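Long-range contacts in scyllo-inosose 3-dehydrogenase (PDB 3IP1), which catalyses the NAD(+)-dependent oxidation of scyllo-inosose to 3-dehydro-scyllo-inosose, probably as a step in the breakdown of myo-inositol: residues A[129-135]-A[147-153]; A[198-203]-A[341-347]; A[194-198]-A[349-354]; A[52-58]-A[105-110]. One frame throughout, in Å; residues are numbered along the deposited sequence.

Contact 1: A[129-135]-A[147-153]; sequences EMLWCGH and CENLNEL. With CD (cadmium ion), chain E.
Glu129 to Cys133 runs antiparallel to Leu153 to Asn149, forming a very short two-stranded sheet. Leu131 and Asn151 are its hydrogen-bonded pair: Leu131 N gives a 2.9 Å bond to Asn151 O, whereas the return bond is weak. Leu153 N adds a bond to Glu129 O. On the Met130 face, the selenomethionine bends back until Met130 CE lies 3.7 Å from Leu150 CD2. Glu129 OE2 comes within 2.6 Å of Glu152 OE1, their carboxylate planes steeply inclined at 74°. Beyond the strands the cysteines take over. Cys147 swings SG opposite its own backbone N (chi1 178°), which directs the sulfur to the cadmium at 2.5 Å and into range of Cys133 N, which donates a 3.2 Å hydrogen bond to it. Cys133 SG binds the same ion at 2.5 Å and lies over the centre of one face of the His135 ring. Cys136 and Cys139 complete this four-cysteine site, where zinc is bound in the enzyme. Asn149 N also donates to Cys147 SG, and His135 N to Cys133 SG. Such N-H donors should draw off part of the thiolate charge, making a tetracysteine metal centre easier to sustain.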
loop_
_atom_site.group_PDB
_atom_site.type_symbol
_atom_site.label_atom_id
_atom_site.label_comp_id
_atom_site.label_asym_id
_atom_site.label_seq_id
_atom_site.Cartn_x
_atom_site.Cartn_y
_atom_site.Cartn_z
ATOM N N GLU A 129 -16.599 -20.793 -5.886
ATOM C CA GLU A 129 -16.490 -21.622 -7.082
ATOM C C GLU A 129 -15.023 -22.035 -7.395
ATOM O O GLU A 129 -14.792 -23.097 -8.003
ATOM C CB GLU A 129 -17.167 -20.879 -8.253
ATOM C CG GLU A 129 -17.021 -21.488 -9.638
ATOM C CD GLU A 129 -15.693 -21.140 -10.322
ATOM O OE1 GLU A 129 -14.982 -20.219 -9.889
ATOM O OE2 GLU A 129 -15.361 -21.803 -11.312
HETATM N N MSE A 130 -14.056 -21.212 -6.982
HETATM C CA MSE A 130 -12.638 -21.511 -7.188
HETATM C C MSE A 130 -12.193 -22.453 -6.086
HETATM O O MSE A 130 -12.067 -22.045 -4.944
HETATM C CB MSE A 130 -11.774 -20.243 -7.139
HETATM C CG MSE A 130 -12.171 -19.095 -8.090
HETATM SE SE MSE A 130 -11.786 -19.471 -9.982
HETATM C CE MSE A 130 -9.890 -18.950 -9.965
ATOM N N LEU A 131 -11.969 -23.716 -6.418
ATOM C CA LEU A 131 -11.600 -24.695 -5.412
ATOM C C LEU A 131 -10.069 -24.768 -5.298
ATOM O O LEU A 131 -9.424 -25.656 -5.860
ATOM C CB LEU A 131 -12.276 -26.052 -5.687
ATOM C CG LEU A 131 -13.747 -25.966 -6.161
ATOM C CD1 LEU A 131 -14.271 -27.323 -6.609
ATOM C CD2 LEU A 131 -14.710 -25.295 -5.126
ATOM N N TRP A 132 -9.504 -23.780 -4.593
ATOM C CA TRP A 132 -8.056 -23.663 -4.347
ATOM C C TRP A 132 -7.538 -24.769 -3.415
ATOM O O TRP A 132 -8.269 -25.262 -2.547
ATOM C CB TRP A 132 -7.726 -22.281 -3.759
ATOM C CG TRP A 132 -8.733 -21.805 -2.733
ATOM C CD1 TRP A 132 -9.836 -21.048 -2.973
ATOM C CD2 TRP A 132 -8.724 -22.066 -1.319
ATOM N NE1 TRP A 132 -10.524 -20.815 -1.796
ATOM C CE2 TRP A 132 -9.860 -21.427 -0.768
ATOM C CE3 TRP A 132 -7.860 -22.765 -0.460
ATOM C CZ2 TRP A 132 -10.168 -21.480 0.591
ATOM C CZ3 TRP A 132 -8.161 -22.797 0.909
ATOM C CH2 TRP A 132 -9.302 -22.161 1.410
ATOM N N CYS A 133 -6.290 -25.183 -3.614
ATOM C CA CYS A 133 -5.745 -26.347 -2.888
ATOM C C CYS A 133 -5.352 -25.987 -1.454
ATOM O O CYS A 133 -5.519 -26.789 -0.545
ATOM C CB CYS A 133 -4.582 -27.005 -3.659
ATOM S SG CYS A 133 -2.949 -26.138 -3.645
ATOM N N GLY A 134 -4.851 -24.774 -1.239
ATOM C CA GLY A 134 -4.444 -24.370 0.090
ATOM C C GLY A 134 -2.977 -24.594 0.384
ATOM O O GLY A 134 -2.493 -24.109 1.388
ATOM N N HIS A 135 -2.258 -25.290 -0.495
ATOM C CA HIS A 135 -0.865 -25.680 -0.210
ATOM C C HIS A 135 0.192 -25.228 -1.232
ATOM O O HIS A 135 1.407 -25.257 -0.933
ATOM C CB HIS A 135 -0.740 -27.207 0.049
ATOM C CG HIS A 135 -1.219 -28.075 -1.076
ATOM N ND1 HIS A 135 -0.463 -28.324 -2.207
ATOM C CD2 HIS A 135 -2.358 -28.794 -1.222
ATOM C CE1 HIS A 135 -1.131 -29.125 -3.017
ATOM N NE2 HIS A 135 -2.283 -29.432 -2.441
ATOM N N CYS A 147 -4.128 -20.231 -7.615
ATOM C CA CYS A 147 -3.839 -21.620 -7.214
ATOM C C CYS A 147 -3.259 -22.461 -8.349
ATOM O O CYS A 147 -3.806 -22.469 -9.449
ATOM C CB CYS A 147 -5.142 -22.280 -6.741
ATOM S SG CYS A 147 -4.960 -24.025 -6.277
ATOM N N GLU A 148 -2.175 -23.179 -8.094
ATOM C CA GLU A 148 -1.576 -24.035 -9.125
ATOM C C GLU A 148 -2.299 -25.397 -9.302
ATOM O O GLU A 148 -2.039 -26.122 -10.248
ATOM C CB GLU A 148 -0.080 -24.245 -8.844
ATOM C CG GLU A 148 0.773 -22.980 -9.078
ATOM C CD GLU A 148 2.268 -23.213 -8.881
ATOM O OE1 GLU A 148 2.652 -24.230 -8.263
ATOM O OE2 GLU A 148 3.069 -22.370 -9.322
ATOM N N ASN A 149 -3.195 -25.745 -8.390
ATOM C CA ASN A 149 -3.881 -27.028 -8.469
ATOM C C ASN A 149 -5.387 -26.828 -8.375
ATOM O O ASN A 149 -6.064 -27.517 -7.632
ATOM C CB ASN A 149 -3.358 -27.948 -7.365
ATOM C CG ASN A 149 -1.872 -28.159 -7.469
ATOM O OD1 ASN A 149 -1.364 -28.510 -8.546
ATOM N ND2 ASN A 149 -1.146 -27.891 -6.380
ATOM N N LEU A 150 -5.888 -25.867 -9.142
ATOM C CA LEU A 150 -7.263 -25.417 -9.088
ATOM C C LEU A 150 -8.261 -26.413 -9.709
ATOM O O LEU A 150 -7.988 -26.986 -10.762
ATOM C CB LEU A 150 -7.347 -24.075 -9.827
ATOM C CG LEU A 150 -8.655 -23.272 -9.947
ATOM C CD1 LEU A 150 -9.114 -22.582 -8.625
ATOM C CD2 LEU A 150 -8.482 -22.213 -11.056
ATOM N N ASN A 151 -9.408 -26.607 -9.051
ATOM C CA ASN A 151 -10.603 -27.179 -9.676
ATOM C C ASN A 151 -11.705 -26.138 -9.627
ATOM O O ASN A 151 -11.577 -25.119 -8.933
ATOM C CB ASN A 151 -11.049 -28.448 -8.941
ATOM C CG ASN A 151 -10.091 -29.591 -9.149
ATOM O OD1 ASN A 151 -10.109 -30.222 -10.194
ATOM N ND2 ASN A 151 -9.222 -29.844 -8.167
ATOM N N GLU A 152 -12.797 -26.384 -10.347
ATOM C CA GLU A 152 -13.848 -25.396 -10.457
ATOM C C GLU A 152 -15.229 -26.015 -10.395
ATOM O O GLU A 152 -15.599 -26.878 -11.212
ATOM C CB GLU A 152 -13.678 -24.537 -11.719
ATOM C CG GLU A 152 -12.719 -23.370 -11.509
ATOM C CD GLU A 152 -12.571 -22.492 -12.713
ATOM O OE1 GLU A 152 -13.277 -21.464 -12.806
ATOM O OE2 GLU A 152 -11.747 -22.833 -13.585
ATOM N N LEU A 153 -15.976 -25.563 -9.396
ATOM C CA LEU A 153 -17.326 -26.009 -9.152
ATOM C C LEU A 153 -18.220 -25.657 -10.343
ATOM O O LEU A 153 -18.279 -24.503 -10.747
ATOM C CB LEU A 153 -17.858 -25.317 -7.896
ATOM C CG LEU A 153 -19.169 -25.876 -7.370
ATOM C CD1 LEU A 153 -18.911 -27.199 -6.643
ATOM C CD2 LEU A 153 -19.797 -24.839 -6.465
HETATM CD CD CD E . -3.276 -23.785 -4.474
HETATM O O HOH W 1 -9.026 -28.115 -5.908
#

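Contact 2: A[198-203]-A[341-347]; sequences SVAYNA and SQGHSGH
A water held by four groups sits where Asn202 and Val199 of helix 194-207 meet Ser341 and Gly343. It accepts from Ser341 OG at 2.6 Å and from Asn202 ND2 at 3.1 Å, and gives its own protons to Val199 O and Gly343 O, so both its donor and its acceptor capacity are used. Asn202 reaches it with CG opposite the backbone N (chi1 -177°), which carries the amide across to the loop. Gly343 O also receives a nearly straight CA-H contact from Val199 CA, 3.5 Å away with 171° at the hydrogen. At the end nearer the metal, Ser198 CB and His344 CB pack at 3.7 Å, while Val199 CG2 lies at the edge of the His344 ring, near its plane and 4.0 Å from His344 ND1. The far nitrogen, His344 NE2, probably accepts a hydrogen bond from Glu129 N. Val199 also touches Ile225, a residue that by similarity binds NAD(+). The polar link between the helix and the loop leaving strand 337-340, an outermost strand of the Rossmann-type sheet, thus runs largely through water, beside direct apolar contacts: Val199 O of the helix and Gly343 O of the loop share one water as donor.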
loop_
_atom_site.group_PDB
_atom_site.type_symbol
_atom_site.label_atom_id
_atom_site.label_comp_id
_atom_site.label_asym_id
_atom_site.label_seq_id
_atom_site.Cartn_x
_atom_site.Cartn_y
_atom_site.Cartn_z
ATOM N N SER A 198 -18.797 -10.951 -5.562
ATOM C CA SER A 198 -17.412 -11.064 -5.086
ATOM C C SER A 198 -16.399 -10.981 -6.209
ATOM O O SER A 198 -15.268 -10.544 -5.988
ATOM C CB SER A 198 -17.221 -12.376 -4.301
ATOM O OG SER A 198 -18.008 -12.360 -3.114
ATOM N N VAL A 199 -16.787 -11.418 -7.408
ATOM C CA VAL A 199 -15.963 -11.198 -8.594
ATOM C C VAL A 199 -15.759 -9.685 -8.806
ATOM O O VAL A 199 -14.625 -9.233 -8.985
ATOM C CB VAL A 199 -16.591 -11.844 -9.866
ATOM C CG1 VAL A 199 -15.897 -11.344 -11.139
ATOM C CG2 VAL A 199 -16.542 -13.396 -9.788
ATOM N N ALA A 200 -16.855 -8.926 -8.809
ATOM C CA ALA A 200 -16.816 -7.468 -8.910
ATOM C C ALA A 200 -16.016 -6.867 -7.752
ATOM O O ALA A 200 -15.177 -5.987 -7.945
ATOM C CB ALA A 200 -18.239 -6.897 -8.905
ATOM N N TYR A 201 -16.279 -7.360 -6.549
ATOM C CA TYR A 201 -15.600 -6.841 -5.363
ATOM C C TYR A 201 -14.088 -7.034 -5.469
ATOM O O TYR A 201 -13.341 -6.100 -5.229
ATOM C CB TYR A 201 -16.155 -7.503 -4.098
ATOM C CG TYR A 201 -15.759 -6.847 -2.789
ATOM C CD1 TYR A 201 -14.466 -6.991 -2.274
ATOM C CD2 TYR A 201 -16.698 -6.122 -2.031
ATOM C CE1 TYR A 201 -14.099 -6.402 -1.046
ATOM C CE2 TYR A 201 -16.356 -5.550 -0.812
ATOM C CZ TYR A 201 -15.046 -5.687 -0.325
ATOM O OH TYR A 201 -14.685 -5.119 0.878
ATOM N N ASN A 202 -13.658 -8.242 -5.832
ATOM C CA ASN A 202 -12.236 -8.543 -6.028
ATOM C C ASN A 202 -11.636 -7.616 -7.091
ATOM O O ASN A 202 -10.521 -7.120 -6.952
ATOM C CB ASN A 202 -12.056 -10.008 -6.446
ATOM C CG ASN A 202 -10.582 -10.417 -6.587
ATOM O OD1 ASN A 202 -9.835 -10.450 -5.610
ATOM N ND2 ASN A 202 -10.176 -10.772 -7.809
ATOM N N ALA A 203 -12.403 -7.364 -8.143
ATOM C CA ALA A 203 -11.929 -6.547 -9.227
ATOM C C ALA A 203 -11.750 -5.091 -8.823
ATOM O O ALA A 203 -10.736 -4.499 -9.156
ATOM C CB ALA A 203 -12.853 -6.683 -10.437
ATOM N N SER A 341 -7.853 -8.680 -13.305
ATOM C CA SER A 341 -8.494 -9.325 -12.166
ATOM C C SER A 341 -9.165 -10.614 -12.605
ATOM O O SER A 341 -9.658 -10.701 -13.736
ATOM C CB SER A 341 -9.544 -8.389 -11.572
ATOM O OG SER A 341 -10.145 -8.972 -10.432
ATOM N N GLN A 342 -9.196 -11.604 -11.717
ATOM C CA GLN A 342 -10.002 -12.814 -11.934
ATOM C C GLN A 342 -10.363 -13.445 -10.583
ATOM O O GLN A 342 -9.609 -13.294 -9.598
ATOM C CB GLN A 342 -9.274 -13.838 -12.819
ATOM C CG GLN A 342 -8.303 -14.762 -12.063
ATOM C CD GLN A 342 -7.659 -15.831 -12.948
ATOM O OE1 GLN A 342 -7.906 -15.887 -14.147
ATOM N NE2 GLN A 342 -6.817 -16.681 -12.346
ATOM N N GLY A 343 -11.512 -14.122 -10.532
ATOM C CA GLY A 343 -11.873 -14.902 -9.344
ATOM C C GLY A 343 -12.543 -14.103 -8.238
ATOM O O GLY A 343 -12.897 -12.915 -8.412
ATOM N N HIS A 344 -12.717 -14.750 -7.087
ATOM C CA HIS A 344 -13.539 -14.185 -6.022
ATOM C C HIS A 344 -13.092 -14.723 -4.655
ATOM O O HIS A 344 -13.684 -14.390 -3.639
ATOM C CB HIS A 344 -14.990 -14.583 -6.285
ATOM C CG HIS A 344 -15.159 -16.053 -6.502
ATOM N ND1 HIS A 344 -15.441 -16.598 -7.737
ATOM C CD2 HIS A 344 -15.037 -17.099 -5.647
ATOM C CE1 HIS A 344 -15.502 -17.916 -7.628
ATOM N NE2 HIS A 344 -15.269 -18.245 -6.369
ATOM N N SER A 345 -12.065 -15.564 -4.652
ATOM C CA SER A 345 -11.583 -16.217 -3.415
ATOM C C SER A 345 -10.569 -15.349 -2.678
ATOM O O SER A 345 -10.068 -14.375 -3.236
ATOM C CB SER A 345 -10.966 -17.599 -3.747
ATOM O OG SER A 345 -11.951 -18.445 -4.342
ATOM N N GLY A 346 -10.304 -15.696 -1.420
ATOM C CA GLY A 346 -9.277 -15.055 -0.614
ATOM C C GLY A 346 -9.637 -13.670 -0.124
ATOM O O GLY A 346 -10.719 -13.151 -0.448
ATOM N N HIS A 347 -8.727 -13.084 0.669
ATOM C CA HIS A 347 -8.781 -11.649 1.070
ATOM C C HIS A 347 -9.979 -11.269 1.929
ATOM O O HIS A 347 -10.136 -10.115 2.278
ATOM C CB HIS A 347 -8.700 -10.732 -0.179
ATOM C CG HIS A 347 -7.579 -11.097 -1.103
ATOM N ND1 HIS A 347 -6.261 -10.800 -0.826
ATOM C CD2 HIS A 347 -7.572 -11.804 -2.260
ATOM C CE1 HIS A 347 -5.491 -11.277 -1.789
ATOM N NE2 HIS A 347 -6.261 -11.889 -2.673
HETATM O O HOH W 2 -12.298 -10.474 -10.098
HETATM O O HOH W 3 -10.992 -11.667 -3.228
#

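Contact 3: A[194-198]-A[349-354]; sequences VEPTS and TFPRVI. With CD (cadmium ion), chain F.
Helix 194-207, whose first turn carries the metal ligand Glu195, meets the start of helix 349-358 at a steep angle: the axes of the short segments pass 9.4 Å apart, with their directions 109° from each other. The Phe350 ring receives several of the contacts. Val194 CG1 stands over one face of the Phe350 ring, 3.7 Å from its centroid, in a CH-pi contact, and Glu195 CA lies 3.8 Å from Phe350 CZ. Val194 CG2 turns instead to Ile354 CG1. Beyond the ring, Thr197 CG2 meets Val353 CG1 at 3.6 Å. Ser198 places OG alongside its own backbone N (chi1 -65°), and from there the hydroxyl donates a 2.7 Å bond back to Val194 O. That carbonyl is gripped twice, as Ser198 N and Ser198 OG approach it from opposite faces of its plane. Ser198 OG can therefore lie 3.3 Å from Phe350 CD1 among hydrocarbon neighbours with its proton already committed. On the other flank of the helix, Glu195 OE1 binds cadmium at 2.7 Å together with His97, Glu98 and a water. A largely apolar interface, with the Ser198 hydroxyl satisfied inside its own helix, thus backs the turn that supplies a ligand to this site, where zinc is bound in the enzyme.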
loop_
_atom_site.group_PDB
_atom_site.type_symbol
_atom_site.label_atom_id
_atom_site.label_comp_id
_atom_site.label_asym_id
_atom_site.label_seq_id
_atom_site.Cartn_x
_atom_site.Cartn_y
_atom_site.Cartn_z
ATOM N N VAL A 194 -23.704 -13.953 -4.107
ATOM C CA VAL A 194 -22.451 -13.566 -3.431
ATOM C C VAL A 194 -21.243 -13.787 -4.351
ATOM O O VAL A 194 -20.332 -12.949 -4.428
ATOM C CB VAL A 194 -22.249 -14.312 -2.085
ATOM C CG1 VAL A 194 -20.819 -14.047 -1.511
ATOM C CG2 VAL A 194 -23.339 -13.907 -1.091
ATOM N N GLU A 195 -21.247 -14.909 -5.056
ATOM C CA GLU A 195 -20.153 -15.230 -5.966
ATOM C C GLU A 195 -19.944 -14.167 -7.065
ATOM O O GLU A 195 -18.852 -13.605 -7.164
ATOM C CB GLU A 195 -20.309 -16.659 -6.527
ATOM C CG GLU A 195 -19.081 -17.223 -7.248
ATOM C CD GLU A 195 -19.025 -16.898 -8.733
ATOM O OE1 GLU A 195 -20.023 -16.431 -9.307
ATOM O OE2 GLU A 195 -17.958 -17.115 -9.347
ATOM N N PRO A 196 -20.969 -13.878 -7.890
ATOM C CA PRO A 196 -20.707 -12.820 -8.893
ATOM C C PRO A 196 -20.431 -11.439 -8.262
ATOM O O PRO A 196 -19.703 -10.623 -8.847
ATOM C CB PRO A 196 -22.002 -12.782 -9.726
ATOM C CG PRO A 196 -23.059 -13.438 -8.854
ATOM C CD PRO A 196 -22.305 -14.492 -8.071
ATOM N N THR A 197 -21.006 -11.168 -7.093
ATOM C CA THR A 197 -20.788 -9.872 -6.446
ATOM C C THR A 197 -19.333 -9.794 -5.975
ATOM O O THR A 197 -18.708 -8.723 -6.032
ATOM C CB THR A 197 -21.793 -9.617 -5.270
ATOM O OG1 THR A 197 -23.147 -9.680 -5.771
ATOM C CG2 THR A 197 -21.555 -8.230 -4.609
ATOM N N SER A 198 -18.797 -10.951 -5.562
ATOM C CA SER A 198 -17.412 -11.064 -5.086
ATOM C C SER A 198 -16.399 -10.981 -6.209
ATOM O O SER A 198 -15.268 -10.544 -5.988
ATOM C CB SER A 198 -17.221 -12.376 -4.301
ATOM O OG SER A 198 -18.008 -12.360 -3.114
ATOM N N THR A 349 -13.040 -11.504 0.900
ATOM C CA THR A 349 -14.005 -10.868 0.015
ATOM C C THR A 349 -15.416 -11.390 0.249
ATOM O O THR A 349 -16.333 -10.590 0.468
ATOM C CB THR A 349 -13.577 -11.010 -1.448
ATOM O OG1 THR A 349 -12.412 -10.196 -1.662
ATOM C CG2 THR A 349 -14.698 -10.604 -2.412
ATOM N N PHE A 350 -15.584 -12.718 0.222
ATOM C CA PHE A 350 -16.898 -13.333 0.477
ATOM C C PHE A 350 -17.555 -12.803 1.744
ATOM O O PHE A 350 -18.678 -12.347 1.670
ATOM C CB PHE A 350 -16.841 -14.880 0.510
ATOM C CG PHE A 350 -17.377 -15.552 -0.739
ATOM C CD1 PHE A 350 -16.863 -15.237 -2.006
ATOM C CD2 PHE A 350 -18.375 -16.519 -0.648
ATOM C CE1 PHE A 350 -17.332 -15.868 -3.159
ATOM C CE2 PHE A 350 -18.869 -17.163 -1.804
ATOM C CZ PHE A 350 -18.350 -16.834 -3.059
ATOM N N PRO A 351 -16.866 -12.851 2.907
ATOM C CA PRO A 351 -17.624 -12.455 4.097
ATOM C C PRO A 351 -17.916 -10.969 4.152
ATOM O O PRO A 351 -18.933 -10.568 4.706
ATOM C CB PRO A 351 -16.733 -12.904 5.266
ATOM C CG PRO A 351 -15.361 -13.074 4.690
ATOM C CD PRO A 351 -15.575 -13.480 3.258
ATOM N N ARG A 352 -17.060 -10.149 3.556
ATOM C CA ARG A 352 -17.370 -8.731 3.516
ATOM C C ARG A 352 -18.530 -8.454 2.563
ATOM O O ARG A 352 -19.341 -7.573 2.831
ATOM C CB ARG A 352 -16.151 -7.886 3.107
ATOM C CG ARG A 352 -15.117 -7.649 4.211
ATOM C CD ARG A 352 -13.959 -6.824 3.638
ATOM N NE ARG A 352 -12.848 -6.617 4.565
ATOM C CZ ARG A 352 -11.726 -7.334 4.573
ATOM N NH1 ARG A 352 -11.548 -8.346 3.721
ATOM N NH2 ARG A 352 -10.777 -7.046 5.445
ATOM N N VAL A 353 -18.595 -9.174 1.444
ATOM C CA VAL A 353 -19.747 -9.036 0.537
ATOM C C VAL A 353 -21.041 -9.417 1.276
ATOM O O VAL A 353 -22.061 -8.761 1.127
ATOM C CB VAL A 353 -19.601 -9.860 -0.758
ATOM C CG1 VAL A 353 -20.979 -9.965 -1.492
ATOM C CG2 VAL A 353 -18.528 -9.234 -1.655
ATOM N N ILE A 354 -20.968 -10.467 2.093
ATOM C CA ILE A 354 -22.109 -10.897 2.909
ATOM C C ILE A 354 -22.532 -9.811 3.925
ATOM O O ILE A 354 -23.725 -9.487 4.031
ATOM C CB ILE A 354 -21.843 -12.292 3.573
ATOM C CG1 ILE A 354 -21.781 -13.371 2.481
ATOM C CG2 ILE A 354 -22.911 -12.613 4.629
ATOM C CD1 ILE A 354 -20.962 -14.652 2.852
HETATM CD CD CD F . -20.327 -16.843 -11.962
HETATM O O HOH W 4 -19.663 -14.582 -12.022
#

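Contact 4: A[52-58]-A[105-110]; sequences IEKPTEI and EAGPEA
Ile58 turns CG1 between its backbone N and carbonyl carbon (chi1 62°), which sets the other branch, Ile58 CG2, against Ala106 CB at 3.7 Å and Ala110 CB at 3.6 Å. Glu109 places CG beside its backbone N (chi1 -67°) and then runs extended, so that its side chain lies alongside that of Pro55, pointing the same way, with Glu109 OE2 3.8 Å from Pro55 CG. Pro108 CG packs on Pro55 CB as well. Two backbone bonds fasten these groups: Gly107 N meets Glu57 O at 2.9 Å, and Glu109 N reaches Pro55 O at 2.9 Å. The turn in 52-58 is braced from within. Glu57 OE1 accepts from Glu53 N at 2.8 Å and from Lys54 N, the first almost in line with its C-O bond and the second from above the carboxylate plane, and it also forms a salt bridge with Lys166. Further out, Ile52 CG1 lies across Glu105. Ile58 and Ala106 form an antiparallel non-hydrogen-bonded pair. Here a type I turn from Lys54 to Glu57 docks on another from Gly107 to Ala110, where strands 57-66 and 98-106 begin and end within the GroES-like domain of zinc-containing alcohol dehydrogenases.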
loop_
_atom_site.group_PDB
_atom_site.type_symbol
_atom_site.label_atom_id
_atom_site.label_comp_id
_atom_site.label_asym_id
_atom_site.label_seq_id
_atom_site.Cartn_x
_atom_site.Cartn_y
_atom_site.Cartn_z
ATOM N N ILE A 52 -19.999 -37.848 2.067
ATOM C CA ILE A 52 -18.873 -37.312 2.804
ATOM C C ILE A 52 -17.746 -38.335 2.690
ATOM O O ILE A 52 -17.865 -39.450 3.179
ATOM C CB ILE A 52 -19.213 -37.082 4.299
ATOM C CG1 ILE A 52 -20.433 -36.153 4.471
ATOM C CG2 ILE A 52 -17.973 -36.594 5.069
ATOM C CD1 ILE A 52 -20.234 -34.717 3.984
ATOM N N GLU A 53 -16.669 -37.953 2.026
ATOM C CA GLU A 53 -15.560 -38.861 1.790
ATOM C C GLU A 53 -14.290 -38.402 2.477
ATOM O O GLU A 53 -13.370 -39.195 2.679
ATOM C CB GLU A 53 -15.306 -38.985 0.294
ATOM C CG GLU A 53 -16.286 -39.912 -0.380
ATOM C CD GLU A 53 -16.458 -39.593 -1.843
ATOM O OE1 GLU A 53 -16.850 -40.517 -2.586
ATOM O OE2 GLU A 53 -16.205 -38.426 -2.244
ATOM N N LYS A 54 -14.245 -37.116 2.795
ATOM C CA LYS A 54 -13.167 -36.537 3.574
ATOM C C LYS A 54 -13.802 -35.868 4.775
ATOM O O LYS A 54 -14.920 -35.369 4.671
ATOM C CB LYS A 54 -12.376 -35.526 2.739
ATOM C CG LYS A 54 -11.461 -36.171 1.715
ATOM C CD LYS A 54 -11.483 -35.382 0.448
ATOM C CE LYS A 54 -10.088 -34.951 0.051
ATOM N NZ LYS A 54 -10.160 -33.552 -0.511
ATOM N N PRO A 55 -13.104 -35.874 5.926
ATOM C CA PRO A 55 -13.764 -35.407 7.146
ATOM C C PRO A 55 -14.071 -33.891 7.166
ATOM O O PRO A 55 -14.753 -33.422 8.081
ATOM C CB PRO A 55 -12.793 -35.813 8.276
ATOM C CG PRO A 55 -11.531 -36.263 7.613
ATOM C CD PRO A 55 -11.826 -36.566 6.183
ATOM N N THR A 56 -13.592 -33.163 6.156
ATOM C CA THR A 56 -13.767 -31.699 6.052
ATOM C C THR A 56 -14.941 -31.306 5.149
ATOM O O THR A 56 -15.237 -30.128 4.995
ATOM C CB THR A 56 -12.500 -31.033 5.475
ATOM O OG1 THR A 56 -12.138 -31.732 4.281
ATOM C CG2 THR A 56 -11.330 -31.110 6.458
ATOM N N GLU A 57 -15.602 -32.290 4.549
ATOM C CA GLU A 57 -16.678 -32.025 3.605
ATOM C C GLU A 57 -18.035 -31.812 4.262
ATOM O O GLU A 57 -18.290 -32.289 5.372
ATOM C CB GLU A 57 -16.763 -33.143 2.558
ATOM C CG GLU A 57 -15.552 -33.148 1.620
ATOM C CD GLU A 57 -15.535 -34.324 0.637
ATOM O OE1 GLU A 57 -16.110 -35.395 0.953
ATOM O OE2 GLU A 57 -14.944 -34.166 -0.459
ATOM N N ILE A 58 -18.888 -31.075 3.557
ATOM C CA ILE A 58 -20.295 -30.899 3.910
ATOM C C ILE A 58 -21.149 -31.141 2.674
ATOM O O ILE A 58 -20.674 -31.037 1.544
ATOM C CB ILE A 58 -20.617 -29.455 4.421
ATOM C CG1 ILE A 58 -20.331 -28.412 3.311
ATOM C CG2 ILE A 58 -19.832 -29.160 5.715
ATOM C CD1 ILE A 58 -20.730 -26.951 3.620
ATOM N N GLU A 105 -25.543 -32.099 6.176
ATOM C CA GLU A 105 -24.611 -33.015 6.761
ATOM C C GLU A 105 -23.219 -32.379 6.739
ATOM O O GLU A 105 -22.873 -31.692 5.789
ATOM C CB GLU A 105 -24.615 -34.329 5.982
ATOM C CG GLU A 105 -23.675 -35.357 6.573
ATOM C CD GLU A 105 -23.930 -36.776 6.108
ATOM O OE1 GLU A 105 -23.498 -37.705 6.838
ATOM O OE2 GLU A 105 -24.538 -36.967 5.028
ATOM N N ALA A 106 -22.442 -32.622 7.791
ATOM C CA ALA A 106 -21.065 -32.133 7.914
ATOM C C ALA A 106 -20.171 -33.228 8.501
ATOM O O ALA A 106 -20.550 -33.891 9.465
ATOM C CB ALA A 106 -21.022 -30.896 8.805
ATOM N N GLY A 107 -18.981 -33.404 7.933
ATOM C CA GLY A 107 -17.984 -34.307 8.502
ATOM C C GLY A 107 -17.445 -33.791 9.823
ATOM O O GLY A 107 -17.702 -32.636 10.182
ATOM N N PRO A 108 -16.711 -34.646 10.563
ATOM C CA PRO A 108 -16.214 -34.334 11.901
ATOM C C PRO A 108 -15.311 -33.093 11.958
ATOM O O PRO A 108 -15.335 -32.369 12.954
ATOM C CB PRO A 108 -15.443 -35.615 12.310
ATOM C CG PRO A 108 -15.192 -36.352 11.045
ATOM C CD PRO A 108 -16.419 -36.043 10.201
ATOM N N GLU A 109 -14.564 -32.836 10.884
ATOM C CA GLU A 109 -13.628 -31.708 10.811
ATOM C C GLU A 109 -14.121 -30.600 9.868
ATOM O O GLU A 109 -13.313 -29.797 9.389
ATOM C CB GLU A 109 -12.263 -32.195 10.308
ATOM C CG GLU A 109 -11.494 -33.129 11.227
ATOM C CD GLU A 109 -10.361 -33.875 10.497
ATOM O OE1 GLU A 109 -9.771 -33.329 9.534
ATOM O OE2 GLU A 109 -10.046 -35.021 10.879
ATOM N N ALA A 110 -15.423 -30.583 9.567
ATOM C CA ALA A 110 -15.972 -29.595 8.636
ATOM C C ALA A 110 -16.331 -28.304 9.366
ATOM O O ALA A 110 -17.441 -28.145 9.871
ATOM C CB ALA A 110 -17.181 -30.163 7.879
#

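How the contacts relate
From the N terminus, contact 4 closes first, bringing the end of strand 98-106 back to the start of strand 57-66 and enclosing helix 69-75. Contact 1 follows in series as a tight loop around helix 137-140; both lie in the GroES-like domain, with nearest atoms about 8 Å apart. Contact 3 then opens, and contact 2 nests within it. They share Ser198 and together span the Rossmann-type sheet, tying helix 194-207 to the chain that leaves strand 337-340 and to helix 349-358. Contact 1 touches contacts 2 and 3, through Glu129 against His344 and Glu195, so the two domains are joined there, while contact 4 stays remote from contacts 2 and 3.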